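Local coordinates for protein beta-lactamase/D-alanine Carboxypeptidase (Yersinia pestis, PDB 3RJU) that probably acts as a serine hydrolase of the beta-lactamase and penicillin-binding protein family, cleaving beta-lactams or D-alanyl peptides, at residues F263-L268 against G278-L283; L285-M290 against G298-T303; T44-N49 against L208-G213; G22-A27 against V326-Q331. All coordinates share one frame; numbering follows the deposited sequence.

Contact 1 (F263-L268 against G278-L283)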
loop_
_atom_site.group_PDB
_atom_site.type_symbol
_atom_site.label_atom_id
_atom_site.label_comp_id
_atom_site.label_asym_id
_atom_site.label_seq_id
_atom_site.Cartn_x
_atom_site.Cartn_y
_atom_site.Cartn_z
ATOM N N PHE A 263 14.983 -7.726 -4.477
ATOM C CA PHE A 263 15.180 -9.163 -4.279
ATOM C C PHE A 263 14.383 -9.959 -5.297
ATOM O O PHE A 263 13.152 -9.907 -5.310
ATOM C CB PHE A 263 14.768 -9.597 -2.864
ATOM C CG PHE A 263 15.576 -8.953 -1.777
ATOM C CD1 PHE A 263 16.735 -9.558 -1.288
ATOM C CD2 PHE A 263 15.188 -7.735 -1.244
ATOM C CE1 PHE A 263 17.490 -8.945 -0.298
ATOM C CE2 PHE A 263 15.930 -7.129 -0.250
ATOM C CZ PHE A 263 17.087 -7.729 0.216
ATOM N N GLN A 264 15.075 -10.712 -6.140
ATOM C CA GLN A 264 14.404 -11.725 -6.943
ATOM C C GLN A 264 13.955 -12.846 -6.002
ATOM O O GLN A 264 14.598 -13.098 -4.973
ATOM C CB GLN A 264 15.366 -12.287 -7.983
ATOM C CG GLN A 264 15.812 -11.252 -8.998
ATOM C CD GLN A 264 14.647 -10.651 -9.777
ATOM O OE1 GLN A 264 13.752 -11.361 -10.213
ATOM N NE2 GLN A 264 14.654 -9.329 -9.940
ATOM N N ARG A 265 12.878 -13.538 -6.347
ATOM C CA ARG A 265 12.366 -14.585 -5.474
ATOM C C ARG A 265 13.456 -15.605 -5.136
ATOM O O ARG A 265 13.594 -16.035 -3.986
ATOM C CB ARG A 265 11.174 -15.295 -6.132
ATOM C CG ARG A 265 10.394 -16.144 -5.165
ATOM C CD ARG A 265 9.217 -16.853 -5.836
ATOM N NE ARG A 265 8.447 -17.629 -4.871
ATOM C CZ ARG A 265 7.449 -17.137 -4.134
ATOM N NH1 ARG A 265 7.067 -15.870 -4.267
ATOM N NH2 ARG A 265 6.831 -17.915 -3.255
ATOM N N GLY A 266 14.244 -15.970 -6.144
ATOM C CA GLY A 266 15.297 -16.947 -5.967
ATOM C C GLY A 266 16.493 -16.444 -5.177
ATOM O O GLY A 266 17.366 -17.246 -4.847
ATOM N N ASP A 267 16.541 -15.139 -4.878
ATOM C CA ASP A 267 17.639 -14.551 -4.099
ATOM C C ASP A 267 17.380 -14.723 -2.600
ATOM O O ASP A 267 18.239 -14.359 -1.788
ATOM C CB ASP A 267 17.753 -13.028 -4.307
ATOM C CG ASP A 267 18.178 -12.609 -5.702
ATOM O OD1 ASP A 267 18.867 -13.380 -6.404
ATOM O OD2 ASP A 267 17.820 -11.439 -6.068
ATOM N N LEU A 268 16.179 -15.187 -2.233
ATOM C CA LEU A 268 15.788 -15.377 -0.829
ATOM C C LEU A 268 15.626 -16.847 -0.475
ATOM O O LEU A 268 15.241 -17.672 -1.313
ATOM C CB LEU A 268 14.459 -14.659 -0.546
ATOM C CG LEU A 268 14.548 -13.148 -0.698
ATOM C CD1 LEU A 268 13.148 -12.558 -0.814
ATOM C CD2 LEU A 268 15.313 -12.554 0.480
ATOM N N GLY A 278 -0.855 -13.502 -6.221
ATOM C CA GLY A 278 -0.176 -14.406 -7.134
ATOM C C GLY A 278 1.298 -14.452 -6.763
ATOM O O GLY A 278 1.755 -13.662 -5.933
ATOM N N GLN A 279 2.058 -15.365 -7.363
ATOM C CA GLN A 279 3.456 -15.528 -6.976
ATOM C C GLN A 279 4.258 -14.252 -7.171
ATOM O O GLN A 279 4.233 -13.655 -8.252
ATOM C CB GLN A 279 4.107 -16.646 -7.779
ATOM C CG GLN A 279 5.586 -16.811 -7.506
ATOM C CD GLN A 279 6.140 -18.042 -8.192
ATOM O OE1 GLN A 279 5.786 -19.176 -7.845
ATOM N NE2 GLN A 279 6.987 -17.827 -9.198
ATOM N N ALA A 280 4.970 -13.858 -6.113
ATOM C CA ALA A 280 5.867 -12.721 -6.161
ATOM C C ALA A 280 7.171 -13.157 -6.790
ATOM O O ALA A 280 7.903 -13.975 -6.228
ATOM C CB ALA A 280 6.127 -12.181 -4.748
ATOM N N ASP A 281 7.469 -12.621 -7.964
ATOM C CA ASP A 281 8.729 -12.955 -8.626
ATOM C C ASP A 281 9.895 -12.049 -8.224
ATOM O O ASP A 281 11.069 -12.444 -8.326
ATOM C CB ASP A 281 8.525 -12.993 -10.132
ATOM C CG ASP A 281 7.615 -14.126 -10.534
ATOM O OD1 ASP A 281 7.914 -15.266 -10.118
ATOM O OD2 ASP A 281 6.594 -13.880 -11.211
ATOM N N ALA A 282 9.579 -10.842 -7.756
ATOM C CA ALA A 282 10.604 -9.962 -7.195
ATOM C C ALA A 282 9.961 -9.030 -6.197
ATOM O O ALA A 282 8.773 -8.691 -6.327
ATOM C CB ALA A 282 11.360 -9.176 -8.298
ATOM N N LEU A 283 10.729 -8.637 -5.183
ATOM C CA LEU A 283 10.239 -7.714 -4.171
ATOM C C LEU A 283 10.932 -6.373 -4.334
ATOM O O LEU A 283 12.173 -6.311 -4.476
ATOM C CB LEU A 283 10.541 -8.254 -2.768
ATOM C CG LEU A 283 10.030 -9.657 -2.427
ATOM C CD1 LEU A 283 10.221 -9.957 -0.938
ATOM C CD2 LEU A 283 8.597 -9.844 -2.851
#
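Arg-265 reaches across to the 278-283 segment twice. Its backbone N donates to Asp-281 O (2.9 Å), approaching from above the carbonyl plane, and its side-chain NH1 donates to Ala-280 O, also at 2.9 Å. CG lies anti to the backbone N (chi1 -166°) and the chain is extended as far as NE, which carries the guanidinium alongside the neighbouring backbone, with Ala-280 O at its edge and in its plane. NH1 also forms a salt bridge with Asp-275, whose carboxylate takes the N-H of Ala-280 as well. The amide of Gln-279 stacks on one guanidinium face, the two planes 19° apart, with Gln-279 CG 3.7 Å from Arg-265 NH1. That amide is in turn anchored by Asp-281, whose OD1 accepts from Gln-279 NE2 in the amide plane (2.9 Å), while Asp-281 OD2 meets Lys-293 and the N-H of Ala-291. Farther along, Phe-263 and Leu-283 form an antiparallel hydrogen-bonded pair, with Leu-283 N to Phe-263 O at 2.7 Å. Asp-281 and Ala-282 together face Tyr-289, a classic beta bulge where strand 282-284 begins. Small Ala-282 lets the bent Gln-264 chain fold over it, NE2 to CB 3.7 Å. On the other side of the sheet Leu-268 CD1 meets Leu-283 CD1 at 3.9 Å, next to Ala-157. The chemistry implies an edge whose regular strand pairing is short and which is extended by a long arginine: its aliphatic part packs on the backbone, and its charge is probably balanced by Asp-275.

Contact 2 (L285-M290 against G298-T303)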
loop_
_atom_site.group_PDB
_atom_site.type_symbol
_atom_site.label_atom_id
_atom_site.label_comp_id
_atom_site.label_asym_id
_atom_site.label_seq_id
_atom_site.Cartn_x
_atom_site.Cartn_y
_atom_site.Cartn_z
ATOM N N LEU A 285 10.307 -1.997 -2.990
ATOM C CA LEU A 285 10.079 -1.195 -1.809
ATOM C C LEU A 285 8.564 -1.156 -1.628
ATOM O O LEU A 285 7.878 -0.234 -2.104
ATOM C CB LEU A 285 10.662 0.208 -2.021
ATOM C CG LEU A 285 12.150 0.190 -2.460
ATOM C CD1 LEU A 285 12.670 1.594 -2.759
ATOM C CD2 LEU A 285 13.075 -0.553 -1.442
ATOM N N GLY A 286 8.042 -2.200 -0.991
ATOM C CA GLY A 286 6.606 -2.390 -0.870
ATOM C C GLY A 286 6.009 -3.014 -2.123
ATOM O O GLY A 286 5.255 -3.978 -2.037
ATOM N N TRP A 287 6.310 -2.436 -3.283
ATOM C CA TRP A 287 5.859 -2.982 -4.561
ATOM C C TRP A 287 6.267 -4.441 -4.691
ATOM O O TRP A 287 7.345 -4.845 -4.238
ATOM C CB TRP A 287 6.490 -2.204 -5.719
ATOM C CG TRP A 287 5.991 -0.814 -5.830
ATOM C CD1 TRP A 287 6.588 0.337 -5.345
ATOM C CD2 TRP A 287 4.779 -0.395 -6.475
ATOM N NE1 TRP A 287 5.796 1.435 -5.649
ATOM C CE2 TRP A 287 4.689 1.008 -6.338
ATOM C CE3 TRP A 287 3.744 -1.080 -7.139
ATOM C CZ2 TRP A 287 3.626 1.742 -6.870
ATOM C CZ3 TRP A 287 2.695 -0.348 -7.661
ATOM C CH2 TRP A 287 2.641 1.048 -7.521
ATOM N N VAL A 288 5.406 -5.211 -5.348
ATOM C CA VAL A 288 5.666 -6.601 -5.651
ATOM C C VAL A 288 5.559 -6.779 -7.155
ATOM O O VAL A 288 4.590 -6.307 -7.767
ATOM C CB VAL A 288 4.647 -7.518 -4.946
ATOM C CG1 VAL A 288 4.766 -8.995 -5.444
ATOM C CG2 VAL A 288 4.835 -7.436 -3.432
ATOM N N TYR A 289 6.531 -7.480 -7.742
ATOM C CA TYR A 289 6.526 -7.714 -9.177
ATOM C C TYR A 289 6.170 -9.157 -9.471
ATOM O O TYR A 289 6.712 -10.075 -8.854
ATOM C CB TYR A 289 7.890 -7.396 -9.796
ATOM C CG TYR A 289 7.983 -7.765 -11.258
ATOM C CD1 TYR A 289 7.289 -7.040 -12.217
ATOM C CD2 TYR A 289 8.774 -8.835 -11.680
ATOM C CE1 TYR A 289 7.366 -7.374 -13.565
ATOM C CE2 TYR A 289 8.857 -9.181 -13.031
ATOM C CZ TYR A 289 8.158 -8.437 -13.965
ATOM O OH TYR A 289 8.222 -8.761 -15.301
HETATM N N MSE A 290 5.237 -9.341 -10.402
HETATM C CA MSE A 290 4.893 -10.665 -10.913
HETATM C C MSE A 290 5.280 -10.717 -12.374
HETATM O O MSE A 290 4.829 -9.881 -13.170
HETATM C CB MSE A 290 3.386 -10.925 -10.756
HETATM C CG MSE A 290 2.904 -10.802 -9.308
HETATM SE SE MSE A 290 1.061 -11.317 -9.019
HETATM C CE MSE A 290 0.184 -10.199 -10.342
ATOM N N GLY A 298 3.659 -8.822 -17.185
ATOM C CA GLY A 298 4.430 -8.501 -15.995
ATOM C C GLY A 298 3.754 -7.334 -15.311
ATOM O O GLY A 298 3.464 -6.318 -15.944
ATOM N N ILE A 299 3.491 -7.493 -14.020
ATOM C CA ILE A 299 2.666 -6.563 -13.280
ATOM C C ILE A 299 3.366 -6.124 -12.002
ATOM O O ILE A 299 3.907 -6.953 -11.266
ATOM C CB ILE A 299 1.315 -7.247 -12.914
ATOM C CG1 ILE A 299 0.449 -7.414 -14.179
ATOM C CG2 ILE A 299 0.570 -6.462 -11.812
ATOM C CD1 ILE A 299 -0.765 -8.325 -13.981
HETATM N N MSE A 300 3.370 -4.813 -11.765
HETATM C CA MSE A 300 3.782 -4.223 -10.497
HETATM C C MSE A 300 2.516 -4.011 -9.687
HETATM O O MSE A 300 1.568 -3.372 -10.171
HETATM C CB MSE A 300 4.453 -2.857 -10.728
HETATM C CG MSE A 300 5.787 -2.939 -11.397
HETATM SE SE MSE A 300 7.122 -3.723 -10.216
HETATM C CE MSE A 300 7.417 -2.220 -9.077
ATOM N N GLN A 301 2.500 -4.506 -8.453
ATOM C CA GLN A 301 1.264 -4.478 -7.684
ATOM C C GLN A 301 1.455 -4.355 -6.177
ATOM O O GLN A 301 2.570 -4.508 -5.649
ATOM C CB GLN A 301 0.371 -5.692 -8.044
ATOM C CG GLN A 301 1.028 -7.074 -7.908
ATOM C CD GLN A 301 0.996 -7.664 -6.476
ATOM O OE1 GLN A 301 0.686 -6.980 -5.493
ATOM N NE2 GLN A 301 1.300 -8.942 -6.373
ATOM N N LYS A 302 0.359 -4.035 -5.493
ATOM C CA LYS A 302 0.318 -4.078 -4.035
ATOM C C LYS A 302 -1.104 -4.417 -3.612
ATOM O O LYS A 302 -2.065 -3.903 -4.189
ATOM C CB LYS A 302 0.717 -2.738 -3.409
ATOM C CG LYS A 302 0.718 -2.772 -1.862
ATOM C CD LYS A 302 1.854 -3.666 -1.324
ATOM C CE LYS A 302 1.748 -3.923 0.190
ATOM N NZ LYS A 302 0.822 -5.056 0.512
ATOM N N THR A 303 -1.211 -5.299 -2.623
ATOM C CA THR A 303 -2.480 -5.722 -2.054
ATOM C C THR A 303 -2.726 -5.021 -0.710
ATOM O O THR A 303 -1.794 -4.575 -0.032
ATOM C CB THR A 303 -2.462 -7.240 -1.776
ATOM O OG1 THR A 303 -1.341 -7.552 -0.928
ATOM C CG2 THR A 303 -2.330 -8.034 -3.056
#
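Val-288 O is approached by two groups of the opposite strand: Gln-301 N donates to it at 2.8 Å, in the carbonyl plane, and the CA-H of Met-300 adds a weaker contact. The hydrogen-bonded pairs Val-288/Gln-301 and Met-290/Ile-299 flank the non-hydrogen-bonded pair Tyr-289/Met-300, as expected of an antiparallel hairpin. Met-300, a selenomethionine, suits the middle place because its chain bends at both chi2 and chi3: SE lies 3.8 Å from Tyr-289 CB and, obliquely, 5.1 Å from the centroid of the Tyr-289 ring, a Met-aromatic contact, and CE turns back to within 3.5 Å of Trp-287 CB. On the opposite face Gln-301 begins with CG between its backbone N and carbonyl carbon (chi1 55°), a cramped start that lays the amide alongside Val-288, with NE2 3.6 Å from CG1. The same NE2 lies 3.6 Å from Met-290 SE, whose chain crosses the glutamine at about a right angle. Lys-302 passes its CD beside Gly-286 O (3.5 Å); NZ donates to Thr-303 O and is also hydrogen-bonded to Tyr-159 OH. Lys-302 and Thr-303 probably begin the KTG-type motif of this family, and Thr-303 OG1 is hydrogen-bonded to a bound citrate, probably from the crystallisation liquor. Leu-66 of helix 64-77 packs against Trp-287 and Lys-302, Phe-243 meets the indole edge-to-face, and strand 309-316 continues the sheet beyond 299-303.

Contact 3 (T44-N49 against L208-G213)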
loop_
_atom_site.group_PDB
_atom_site.type_symbol
_atom_site.label_atom_id
_atom_site.label_comp_id
_atom_site.label_asym_id
_atom_site.label_seq_id
_atom_site.Cartn_x
_atom_site.Cartn_y
_atom_site.Cartn_z
ATOM N N THR A 44 -22.560 2.353 -0.253
ATOM C CA THR A 44 -21.562 2.831 0.704
ATOM C C THR A 44 -21.792 2.312 2.128
ATOM O O THR A 44 -20.948 2.484 2.984
ATOM C CB THR A 44 -21.485 4.366 0.734
ATOM O OG1 THR A 44 -22.769 4.887 1.089
ATOM C CG2 THR A 44 -21.060 4.930 -0.626
ATOM N N GLN A 45 -22.959 1.720 2.378
ATOM C CA GLN A 45 -23.240 1.004 3.623
ATOM C C GLN A 45 -24.285 -0.053 3.285
ATOM O O GLN A 45 -25.163 0.203 2.464
ATOM C CB GLN A 45 -23.778 1.950 4.706
ATOM C CG GLN A 45 -22.921 3.187 4.959
ATOM C CD GLN A 45 -23.386 4.018 6.152
ATOM O OE1 GLN A 45 -24.104 3.527 7.027
ATOM N NE2 GLN A 45 -22.967 5.283 6.192
ATOM N N PRO A 46 -24.198 -1.250 3.897
ATOM C CA PRO A 46 -25.177 -2.288 3.544
ATOM C C PRO A 46 -26.611 -1.773 3.653
ATOM O O PRO A 46 -26.994 -1.243 4.697
ATOM C CB PRO A 46 -24.897 -3.388 4.573
ATOM C CG PRO A 46 -23.420 -3.224 4.837
ATOM C CD PRO A 46 -23.215 -1.738 4.881
ATOM N N GLY A 47 -27.365 -1.881 2.562
ATOM C CA GLY A 47 -28.768 -1.508 2.551
ATOM C C GLY A 47 -29.078 -0.045 2.278
ATOM O O GLY A 47 -30.250 0.306 2.171
ATOM N N ASN A 48 -28.067 0.816 2.138
ATOM C CA ASN A 48 -28.375 2.239 1.988
ATOM C C ASN A 48 -28.650 2.714 0.559
ATOM O O ASN A 48 -29.106 3.841 0.348
ATOM C CB ASN A 48 -27.353 3.144 2.704
ATOM C CG ASN A 48 -26.055 3.342 1.920
ATOM O OD1 ASN A 48 -25.810 2.718 0.885
ATOM N ND2 ASN A 48 -25.216 4.224 2.429
ATOM N N ASN A 49 -28.384 1.845 -0.408
ATOM C CA ASN A 49 -28.621 2.149 -1.808
ATOM C C ASN A 49 -27.973 3.429 -2.300
ATOM O O ASN A 49 -28.487 4.083 -3.218
ATOM C CB ASN A 49 -30.117 2.188 -2.099
ATOM C CG ASN A 49 -30.509 1.173 -3.123
ATOM O OD1 ASN A 49 -30.818 0.020 -2.787
ATOM N ND2 ASN A 49 -30.472 1.572 -4.394
ATOM N N LEU A 208 -16.967 7.725 4.969
ATOM C CA LEU A 208 -16.262 6.433 4.978
ATOM C C LEU A 208 -17.250 5.310 4.654
ATOM O O LEU A 208 -18.334 5.207 5.271
ATOM C CB LEU A 208 -15.585 6.181 6.329
ATOM C CG LEU A 208 -14.725 4.912 6.415
ATOM C CD1 LEU A 208 -13.485 5.018 5.514
ATOM C CD2 LEU A 208 -14.332 4.612 7.855
HETATM N N MSE A 209 -16.913 4.518 3.638
HETATM C CA MSE A 209 -17.737 3.381 3.246
HETATM C C MSE A 209 -17.672 2.326 4.347
HETATM O O MSE A 209 -16.707 2.285 5.121
HETATM C CB MSE A 209 -17.244 2.801 1.916
HETATM C CG MSE A 209 -17.274 3.812 0.756
HETATM SE SE MSE A 209 -16.493 3.036 -0.842
HETATM C CE MSE A 209 -17.581 1.420 -1.027
ATOM N N ILE A 210 -18.695 1.473 4.400
ATOM C CA ILE A 210 -18.859 0.495 5.457
ATOM C C ILE A 210 -19.154 -0.879 4.864
ATOM O O ILE A 210 -20.022 -1.022 4.001
ATOM C CB ILE A 210 -20.011 0.893 6.399
ATOM C CG1 ILE A 210 -19.645 2.177 7.165
ATOM C CG2 ILE A 210 -20.334 -0.234 7.361
ATOM C CD1 ILE A 210 -20.805 2.798 7.957
ATOM N N GLY A 211 -18.426 -1.886 5.326
ATOM C CA GLY A 211 -18.733 -3.266 4.987
ATOM C C GLY A 211 -18.615 -4.134 6.225
ATOM O O GLY A 211 -18.572 -3.624 7.348
ATOM N N VAL A 212 -18.532 -5.441 6.026
ATOM C CA VAL A 212 -18.394 -6.372 7.136
ATOM C C VAL A 212 -16.997 -6.235 7.729
ATOM O O VAL A 212 -16.006 -6.156 7.000
ATOM C CB VAL A 212 -18.651 -7.824 6.675
ATOM C CG1 VAL A 212 -18.330 -8.827 7.780
ATOM C CG2 VAL A 212 -20.107 -7.968 6.218
ATOM N N GLY A 213 -16.924 -6.181 9.051
ATOM C CA GLY A 213 -15.659 -6.010 9.737
ATOM C C GLY A 213 -15.224 -4.558 9.867
ATOM O O GLY A 213 -14.069 -4.276 10.201
HETATM O O HOH W 1 -21.002 7.100 4.196
#
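Thr-44 O, just ahead of a type II beta turn running from Gln-45 to Asn-48, accepts the N-H of Ile-210 at 2.8 Å, the donor tilted from the carbonyl plane. It is the one direct hydrogen bond between the two loops, and the CA-H of Met-209 leans on the same oxygen at 3.3 Å. The methyl of Thr-44 touches Met-209 CG only loosely. Gln-45 was modelled in two positions; in the one given, CD lies 3.4 Å from Ile-210 CD1, and NE2 and Leu-208 O share a water through long, weak bonds, a doubtful link. Pro-46 fits the second place of the turn because its ring confines phi, here -52°, to the range that place needs, and it sets CD 3.4 Å from Ile-210 O, with Ile-210 CG2 4.1 Å from the same Pro-46 CD. The branched Ile-210 thus covers both residues, one arm on the glutamine in this conformer and the other on the proline. Gly-47 takes the third place with a positive phi of 86°, which a type II turn demands there, and Glu-43 accepts its N-H. The contact, centred about 22 Å from the chain's centre, joins the loop after strand 35-42 to the one after helix 202-205. The turn closes on Asn-48, whose N bonds Gln-45 O and whose ND2 donates almost straight, in the amide plane, to Thr-44 OG1 at 2.9 Å.

Contact 4 (G22-A27 against V326-Q331)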
loop_
_atom_site.group_PDB
_atom_site.type_symbol
_atom_site.label_atom_id
_atom_site.label_comp_id
_atom_site.label_asym_id
_atom_site.label_seq_id
_atom_site.Cartn_x
_atom_site.Cartn_y
_atom_site.Cartn_z
ATOM N N GLY A 22 -18.079 -10.344 -4.144
ATOM C CA GLY A 22 -19.080 -10.223 -3.095
ATOM C C GLY A 22 -19.074 -8.841 -2.454
ATOM O O GLY A 22 -19.472 -8.688 -1.301
ATOM N N ALA A 23 -18.623 -7.822 -3.188
ATOM C CA ALA A 23 -18.557 -6.473 -2.630
ATOM C C ALA A 23 -19.893 -5.942 -2.130
ATOM O O ALA A 23 -20.940 -6.144 -2.756
ATOM C CB ALA A 23 -17.974 -5.502 -3.659
ATOM N N VAL A 24 -19.839 -5.197 -1.026
ATOM C CA VAL A 24 -20.969 -4.372 -0.620
ATOM C C VAL A 24 -20.954 -3.137 -1.528
ATOM O O VAL A 24 -21.965 -2.775 -2.148
ATOM C CB VAL A 24 -20.836 -3.932 0.845
ATOM C CG1 VAL A 24 -21.902 -2.885 1.180
ATOM C CG2 VAL A 24 -20.953 -5.131 1.786
ATOM N N GLY A 25 -19.784 -2.492 -1.613
ATOM C CA GLY A 25 -19.576 -1.384 -2.530
ATOM C C GLY A 25 -18.217 -1.494 -3.182
ATOM O O GLY A 25 -17.316 -2.145 -2.644
HETATM N N MSE A 26 -18.057 -0.852 -4.332
HETATM C CA MSE A 26 -16.791 -0.899 -5.061
HETATM C C MSE A 26 -16.541 0.392 -5.824
HETATM O O MSE A 26 -17.472 0.968 -6.421
HETATM C CB MSE A 26 -16.789 -2.069 -6.048
HETATM C CG MSE A 26 -15.520 -2.161 -6.887
HETATM SE SE MSE A 26 -15.567 -3.768 -7.958
HETATM C CE MSE A 26 -15.006 -3.108 -9.637
ATOM N N ALA A 27 -15.284 0.848 -5.816
ATOM C CA ALA A 27 -14.843 1.846 -6.775
ATOM C C ALA A 27 -13.650 1.302 -7.551
ATOM O O ALA A 27 -12.727 0.718 -6.975
ATOM C CB ALA A 27 -14.469 3.158 -6.086
ATOM N N VAL A 326 -11.069 -0.694 -4.959
ATOM C CA VAL A 326 -11.356 -0.761 -3.540
ATOM C C VAL A 326 -12.739 -1.395 -3.392
ATOM O O VAL A 326 -13.693 -1.039 -4.122
ATOM C CB VAL A 326 -11.303 0.628 -2.825
ATOM C CG1 VAL A 326 -12.177 1.675 -3.534
ATOM C CG2 VAL A 326 -11.719 0.463 -1.353
ATOM N N VAL A 327 -12.837 -2.351 -2.484
ATOM C CA VAL A 327 -14.095 -3.029 -2.204
ATOM C C VAL A 327 -14.333 -3.047 -0.707
ATOM O O VAL A 327 -13.409 -3.254 0.076
ATOM C CB VAL A 327 -14.029 -4.497 -2.753
ATOM C CG1 VAL A 327 -14.945 -5.462 -1.978
ATOM C CG2 VAL A 327 -14.291 -4.538 -4.262
ATOM N N THR A 328 -15.567 -2.800 -0.289
ATOM C CA THR A 328 -15.958 -3.124 1.071
ATOM C C THR A 328 -16.497 -4.572 1.117
ATOM O O THR A 328 -17.319 -4.982 0.289
ATOM C CB THR A 328 -17.003 -2.135 1.598
ATOM O OG1 THR A 328 -17.971 -1.903 0.568
ATOM C CG2 THR A 328 -16.357 -0.806 1.983
ATOM N N ARG A 329 -16.004 -5.356 2.072
ATOM C CA ARG A 329 -16.287 -6.794 2.124
ATOM C C ARG A 329 -17.725 -7.111 2.521
ATOM O O ARG A 329 -18.300 -6.444 3.371
ATOM C CB ARG A 329 -15.376 -7.470 3.156
ATOM C CG ARG A 329 -13.879 -7.428 2.815
ATOM C CD ARG A 329 -13.125 -8.382 3.750
ATOM N NE ARG A 329 -13.474 -9.768 3.455
ATOM C CZ ARG A 329 -14.269 -10.536 4.209
ATOM N NH1 ARG A 329 -14.555 -11.778 3.831
ATOM N NH2 ARG A 329 -14.791 -10.070 5.338
ATOM N N SER A 330 -18.294 -8.153 1.926
ATOM C CA SER A 330 -19.344 -8.878 2.624
ATOM C C SER A 330 -18.711 -10.114 3.275
ATOM O O SER A 330 -17.513 -10.386 3.091
ATOM C CB SER A 330 -20.458 -9.299 1.661
ATOM O OG SER A 330 -19.984 -10.274 0.758
ATOM N N GLN A 331 -19.496 -10.879 4.028
ATOM C CA GLN A 331 -18.940 -12.041 4.702
ATOM C C GLN A 331 -18.230 -13.014 3.738
ATOM O O GLN A 331 -17.184 -13.575 4.078
ATOM C CB GLN A 331 -20.031 -12.768 5.499
ATOM C CG GLN A 331 -19.547 -14.008 6.222
ATOM C CD GLN A 331 -18.488 -13.733 7.286
ATOM O OE1 GLN A 331 -18.434 -12.646 7.892
ATOM N NE2 GLN A 331 -17.636 -14.734 7.528
#
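Val-327 packs both methyls on the 22-27 segment, CG1 chiefly on Ala-23 and CG2 on Met-26, in this antiparallel pair of the central sheet. Strand 25-32 follows a Schellman motif in which Gly-22 ends helix 6-20. CG1 presses on Ala-23 CB at 3.5 Å, tighter than usual carbon contact, and the small alanine side chain suits so close an approach, while CG2 meets Met-26 CG at 3.7 Å. The selenomethionine, its CG anti to the backbone N (chi1 178°), crosses the valine at a slant and leads off toward Ile-17 and Phe-18 of the helix. Thr-328, Val-326 and Ala-27 occupy the other face, where Ala-27 CB and Val-326 CG1 pack at 3.7 Å. Here Thr-328 OG1 accepts the N-H of Gly-25 (2.9 Å) along a bent path, a hydroxyl beside a glycine with no side chain to intrude. Val-24 donates its N to Thr-328 O and lays CG2 3.4 Å from Arg-329 O, on the way out of the sheet. Gly-22 has positive phi and no side chain to crowd Ser-330, whose OG donates to Gly-22 O at 2.6 Å, in the carbonyl plane and on a lone pair.

How the contacts relate
From the N terminus, contact 4 opens first at 22-27 and closes last at 326-331, so the other three all fall within its span. Contact 3 opens at 44-49 and closes at 208-213; contacts 1 and 2 then follow in series as short local loops, and none cross. Contacts 1, 2 and 4 belong to one antiparallel sheet: contact 4 joins the strands nearest the chain termini, and contacts 1 and 2 build its far end, meeting where Tyr-289 bonds Asp-281 and Ala-282. Contact 3 joins loops beside contact 4 and touches it just after strand 321-328, through Val-212 N and Arg-329 O; its centre is about 36 Å from that of contact 1.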